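Local atomic coordinates of putative polyketide synthase (Brevibacillus brevis, PDB entry 5HU7), a protein that probably catalyses the dehydration of beta-hydroxyacyl intermediates bound to an acyl carrier protein, as the dehydratase domain of a trans-AT polyketide synthase. Residues G76-L88 with V125-F137. Residues are numbered along the deposited sequence; the frame is centred on the assembly and turned at random.
Sequences GIRMSHVATDDPL and VVHSHGMVEFTSF
Two antiparallel strands of the N-terminal hotdog fold pair here: 76-84, interrupted by a beta bulge between S80 and A83, runs against 125-135, with helix 52-65 packed over one face. Backbone bonds join R78 to E133 and S80 to M131 in both directions; beyond the bulge at H81 and V82 the pairing resumes with A83 and H129. G130, lacking a side chain, lets V82 come close, their CA atoms 4.2 Å apart.

On the helix-covered face, apolar chains mesh. V132 uses both branches: CG2 lies 3.8 Å from M79 CG, while CG1 meets I77 CG2 at 4.0 Å. The V132 torsion (chi1 177°) sets CG1 anti to the backbone N, directing the two methyls to different neighbours. Farther along this face, T84 OG1 and S128 OG share a hydrogen bond of 2.9 Å, pairing two small hydroxyls within the buried layer.

The opposite face is more mixed, with M131 and A83 beside a polar cluster at R78, S80 and E133. R78 NH1 forms a salt bridge with E133 OE2 at 3.2 Å; the carboxylate oxygen lies near the guanidinium plane, although NH1 meets it from above the carboxylate plane. E248 pairs with R78 NE, so the guanidinium links carboxylates on both neighbouring strands. A water bridges R78 O, S80 OG and E133 OE2.

At the far end, H127 ND1 donates to D86 O (2.9 Å), which lies near the ring plane, and S115 OG bonds NE2. L88 CB sits over the ring face, 3.8 Å from its centroid, in a CH-pi contact. Bonds at both ring nitrogens restrict its rotation, and the chemistry divides the strand pair into a largely apolar face against the helix and an opposite face that carries the R78–E133 salt bridge and its bridging water.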
loop_
_atom_site.group_PDB
_atom_site.type_symbol
_atom_site.label_atom_id
_atom_site.label_comp_id
_atom_site.label_asym_id
_atom_site.label_seq_id
_atom_site.Cartn_x
_atom_site.Cartn_y
_atom_site.Cartn_z
ATOM N N GLY A 76 3.713 -18.757 -12.061
ATOM C CA GLY A 76 4.991 -18.647 -12.773
ATOM C C GLY A 76 5.217 -17.232 -13.270
ATOM O O GLY A 76 4.296 -16.593 -13.762
ATOM N N ILE A 77 6.444 -16.739 -13.129
ATOM C CA ILE A 77 6.856 -15.410 -13.523
ATOM C C ILE A 77 8.045 -15.524 -14.452
ATOM O O ILE A 77 8.932 -16.336 -14.206
ATOM C CB ILE A 77 7.233 -14.569 -12.278
ATOM C CG1 ILE A 77 5.967 -14.135 -11.526
ATOM C CG2 ILE A 77 8.087 -13.345 -12.657
ATOM C CD1 ILE A 77 6.216 -13.606 -10.140
ATOM N N ARG A 78 8.075 -14.670 -15.505
ATOM C CA ARG A 78 9.224 -14.544 -16.391
ATOM C C ARG A 78 9.606 -13.073 -16.419
ATOM O O ARG A 78 8.782 -12.242 -16.786
ATOM C CB ARG A 78 8.953 -15.024 -17.805
ATOM C CG ARG A 78 10.209 -14.920 -18.701
ATOM C CD ARG A 78 9.955 -15.176 -20.163
ATOM N NE ARG A 78 9.568 -16.566 -20.383
ATOM C CZ ARG A 78 8.356 -17.004 -20.714
ATOM N NH1 ARG A 78 7.363 -16.152 -20.916
ATOM N NH2 ARG A 78 8.133 -18.301 -20.856
ATOM N N MET A 79 10.835 -12.747 -16.023
ATOM C CA MET A 79 11.361 -11.396 -16.137
ATOM C C MET A 79 12.326 -11.428 -17.323
ATOM O O MET A 79 13.072 -12.368 -17.444
ATOM C CB MET A 79 12.049 -10.927 -14.879
ATOM C CG MET A 79 11.198 -11.086 -13.637
ATOM S SD MET A 79 12.024 -10.598 -12.082
ATOM C CE MET A 79 12.534 -9.046 -12.486
ATOM N N SER A 80 12.248 -10.460 -18.230
ATOM C CA SER A 80 13.058 -10.402 -19.453
ATOM C C SER A 80 13.702 -9.028 -19.581
ATOM O O SER A 80 13.126 -8.062 -19.107
ATOM C CB SER A 80 12.165 -10.603 -20.678
ATOM O OG SER A 80 11.655 -11.915 -20.733
ATOM N N HIS A 81 14.850 -8.949 -20.265
ATOM C CA HIS A 81 15.543 -7.696 -20.579
ATOM C C HIS A 81 15.813 -6.830 -19.364
ATOM O O HIS A 81 15.593 -5.629 -19.394
ATOM C CB HIS A 81 14.756 -6.913 -21.634
ATOM C CG HIS A 81 14.403 -7.723 -22.836
ATOM N ND1 HIS A 81 15.375 -8.356 -23.587
ATOM C CD2 HIS A 81 13.184 -8.011 -23.360
ATOM C CE1 HIS A 81 14.729 -8.979 -24.565
ATOM N NE2 HIS A 81 13.404 -8.819 -24.454
ATOM N N VAL A 82 16.240 -7.453 -18.282
ATOM C CA VAL A 82 16.542 -6.757 -17.028
ATOM C C VAL A 82 17.902 -6.066 -17.142
ATOM O O VAL A 82 18.859 -6.640 -17.660
ATOM C CB VAL A 82 16.489 -7.712 -15.815
ATOM C CG1 VAL A 82 16.878 -6.989 -14.535
ATOM C CG2 VAL A 82 15.108 -8.368 -15.674
ATOM N N ALA A 83 17.984 -4.835 -16.643
ATOM C CA ALA A 83 19.224 -4.055 -16.718
ATOM C C ALA A 83 19.346 -3.127 -15.544
ATOM O O ALA A 83 18.428 -2.377 -15.282
ATOM C CB ALA A 83 19.256 -3.272 -18.029
ATOM N N THR A 84 20.429 -3.278 -14.758
ATOM C CA THR A 84 20.784 -2.378 -13.667
ATOM C C THR A 84 21.950 -1.576 -14.191
ATOM O O THR A 84 23.058 -2.087 -14.179
ATOM C CB THR A 84 21.083 -3.125 -12.365
ATOM O OG1 THR A 84 19.854 -3.709 -11.896
ATOM C CG2 THR A 84 21.678 -2.210 -11.292
ATOM N N ASP A 85 21.688 -0.353 -14.677
ATOM C CA ASP A 85 22.652 0.558 -15.324
ATOM C C ASP A 85 23.302 1.566 -14.372
ATOM O O ASP A 85 24.454 1.941 -14.594
ATOM C CB ASP A 85 21.943 1.396 -16.454
ATOM C CG ASP A 85 20.400 1.556 -16.375
ATOM O OD1 ASP A 85 19.698 0.542 -16.189
ATOM O OD2 ASP A 85 19.925 2.725 -16.365
ATOM N N ASP A 86 22.515 2.120 -13.437
ATOM C CA ASP A 86 22.983 3.155 -12.512
ATOM C C ASP A 86 22.806 2.615 -11.115
ATOM O O ASP A 86 21.692 2.614 -10.623
ATOM C CB ASP A 86 22.191 4.452 -12.747
ATOM C CG ASP A 86 22.875 5.716 -12.242
ATOM O OD1 ASP A 86 23.816 5.602 -11.417
ATOM O OD2 ASP A 86 22.495 6.813 -12.697
ATOM N N PRO A 87 23.873 2.088 -10.465
ATOM C CA PRO A 87 23.687 1.444 -9.154
ATOM C C PRO A 87 23.159 2.318 -8.016
ATOM O O PRO A 87 23.585 3.465 -7.823
ATOM C CB PRO A 87 25.088 0.909 -8.813
ATOM C CG PRO A 87 25.808 0.868 -10.071
ATOM C CD PRO A 87 25.268 1.954 -10.930
ATOM N N LEU A 88 22.259 1.728 -7.231
ATOM C CA LEU A 88 21.714 2.340 -6.033
ATOM C C LEU A 88 22.771 2.133 -4.939
ATOM O O LEU A 88 23.275 1.013 -4.751
ATOM C CB LEU A 88 20.380 1.658 -5.651
ATOM C CG LEU A 88 19.771 1.970 -4.285
ATOM C CD1 LEU A 88 19.446 3.450 -4.127
ATOM C CD2 LEU A 88 18.535 1.135 -4.062
ATOM N N VAL A 125 16.429 9.156 -10.323
ATOM C CA VAL A 125 17.364 8.277 -11.014
ATOM C C VAL A 125 16.775 6.861 -11.073
ATOM O O VAL A 125 16.402 6.338 -10.033
ATOM C CB VAL A 125 18.711 8.256 -10.251
ATOM C CG1 VAL A 125 19.762 7.433 -10.998
ATOM C CG2 VAL A 125 19.214 9.677 -9.986
ATOM N N VAL A 126 16.755 6.232 -12.264
ATOM C CA VAL A 126 16.308 4.848 -12.482
ATOM C C VAL A 126 17.522 3.950 -12.375
ATOM O O VAL A 126 18.473 4.077 -13.149
ATOM C CB VAL A 126 15.585 4.648 -13.840
ATOM C CG1 VAL A 126 15.251 3.170 -14.072
ATOM C CG2 VAL A 126 14.324 5.504 -13.896
ATOM N N HIS A 127 17.494 3.044 -11.419
ATOM C CA HIS A 127 18.601 2.144 -11.157
ATOM C C HIS A 127 18.431 0.850 -11.898
ATOM O O HIS A 127 19.404 0.320 -12.373
ATOM C CB HIS A 127 18.724 1.857 -9.635
ATOM C CG HIS A 127 18.804 3.089 -8.785
ATOM N ND1 HIS A 127 19.825 4.001 -8.935
ATOM C CD2 HIS A 127 17.938 3.558 -7.857
ATOM C CE1 HIS A 127 19.563 4.985 -8.080
ATOM N NE2 HIS A 127 18.437 4.762 -7.414
ATOM N N SER A 128 17.217 0.317 -11.965
ATOM C CA SER A 128 16.955 -0.958 -12.608
ATOM C C SER A 128 15.588 -0.952 -13.310
ATOM O O SER A 128 14.688 -0.272 -12.862
ATOM C CB SER A 128 17.001 -2.072 -11.561
ATOM O OG SER A 128 16.962 -3.365 -12.140
ATOM N N HIS A 129 15.472 -1.657 -14.424
ATOM C CA HIS A 129 14.214 -1.808 -15.141
ATOM C C HIS A 129 14.183 -3.151 -15.866
ATOM O O HIS A 129 15.224 -3.760 -16.108
ATOM C CB HIS A 129 13.949 -0.630 -16.106
ATOM C CG HIS A 129 14.982 -0.468 -17.168
ATOM N ND1 HIS A 129 16.005 0.427 -16.972
ATOM C CD2 HIS A 129 15.203 -1.108 -18.333
ATOM C CE1 HIS A 129 16.808 0.312 -18.014
ATOM N NE2 HIS A 129 16.407 -0.636 -18.818
ATOM N N GLY A 130 12.992 -3.604 -16.184
ATOM C CA GLY A 130 12.794 -4.849 -16.892
ATOM C C GLY A 130 11.344 -5.114 -17.197
ATOM O O GLY A 130 10.475 -4.340 -16.802
ATOM N N MET A 131 11.088 -6.173 -17.951
ATOM C CA MET A 131 9.739 -6.581 -18.338
ATOM C C MET A 131 9.365 -7.810 -17.568
ATOM O O MET A 131 10.247 -8.607 -17.249
ATOM C CB MET A 131 9.685 -6.895 -19.831
ATOM C CG MET A 131 10.150 -5.745 -20.712
ATOM S SD MET A 131 9.009 -4.356 -20.679
ATOM C CE MET A 131 10.141 -2.981 -20.452
ATOM N N VAL A 132 8.066 -7.978 -17.287
ATOM C CA VAL A 132 7.538 -9.149 -16.583
ATOM C C VAL A 132 6.285 -9.732 -17.220
ATOM O O VAL A 132 5.405 -8.987 -17.604
ATOM C CB VAL A 132 7.308 -8.855 -15.090
ATOM C CG1 VAL A 132 6.688 -10.061 -14.377
ATOM C CG2 VAL A 132 8.616 -8.459 -14.443
ATOM N N GLU A 133 6.212 -11.089 -17.289
ATOM C CA GLU A 133 5.045 -11.855 -17.739
ATOM C C GLU A 133 4.680 -12.888 -16.702
ATOM O O GLU A 133 5.542 -13.461 -16.020
ATOM C CB GLU A 133 5.298 -12.608 -19.038
ATOM C CG GLU A 133 5.714 -11.718 -20.200
ATOM C CD GLU A 133 6.315 -12.523 -21.325
ATOM O OE1 GLU A 133 5.614 -12.785 -22.330
ATOM O OE2 GLU A 133 7.468 -12.970 -21.154
ATOM N N PHE A 134 3.399 -13.140 -16.619
ATOM C CA PHE A 134 2.763 -14.159 -15.795
ATOM C C PHE A 134 2.406 -15.255 -16.719
ATOM O O PHE A 134 1.749 -15.019 -17.722
ATOM C CB PHE A 134 1.490 -13.617 -15.170
ATOM C CG PHE A 134 1.797 -12.495 -14.218
ATOM C CD1 PHE A 134 2.448 -12.744 -13.014
ATOM C CD2 PHE A 134 1.384 -11.209 -14.489
ATOM C CE1 PHE A 134 2.723 -11.710 -12.131
ATOM C CE2 PHE A 134 1.662 -10.177 -13.610
ATOM C CZ PHE A 134 2.342 -10.432 -12.443
ATOM N N THR A 135 2.887 -16.441 -16.445
ATOM C CA THR A 135 2.664 -17.574 -17.308
ATOM C C THR A 135 2.638 -18.860 -16.519
ATOM O O THR A 135 3.206 -18.924 -15.435
ATOM C CB THR A 135 3.767 -17.574 -18.401
ATOM O OG1 THR A 135 3.443 -18.549 -19.407
ATOM C CG2 THR A 135 5.162 -17.806 -17.833
ATOM N N SER A 136 2.025 -19.895 -17.100
ATOM C CA SER A 136 1.937 -21.209 -16.519
ATOM C C SER A 136 2.999 -22.037 -17.183
ATOM O O SER A 136 2.890 -22.326 -18.365
ATOM C CB SER A 136 0.554 -21.820 -16.724
ATOM O OG SER A 136 -0.420 -20.873 -16.320
ATOM N N PHE A 137 4.056 -22.384 -16.438
ATOM C CA PHE A 137 5.122 -23.211 -16.994
ATOM C C PHE A 137 4.644 -24.646 -17.133
ATOM O O PHE A 137 4.497 -25.344 -16.149
ATOM C CB PHE A 137 6.411 -23.111 -16.185
ATOM C CG PHE A 137 7.013 -21.727 -16.265
ATOM C CD1 PHE A 137 7.686 -21.312 -17.402
ATOM C CD2 PHE A 137 6.966 -20.869 -15.178
ATOM C CE1 PHE A 137 8.246 -20.058 -17.479
ATOM C CE2 PHE A 137 7.563 -19.621 -15.237
ATOM C CZ PHE A 137 8.180 -19.207 -16.399
HETATM O O HOH W 1 9.269 -11.497 -19.547
#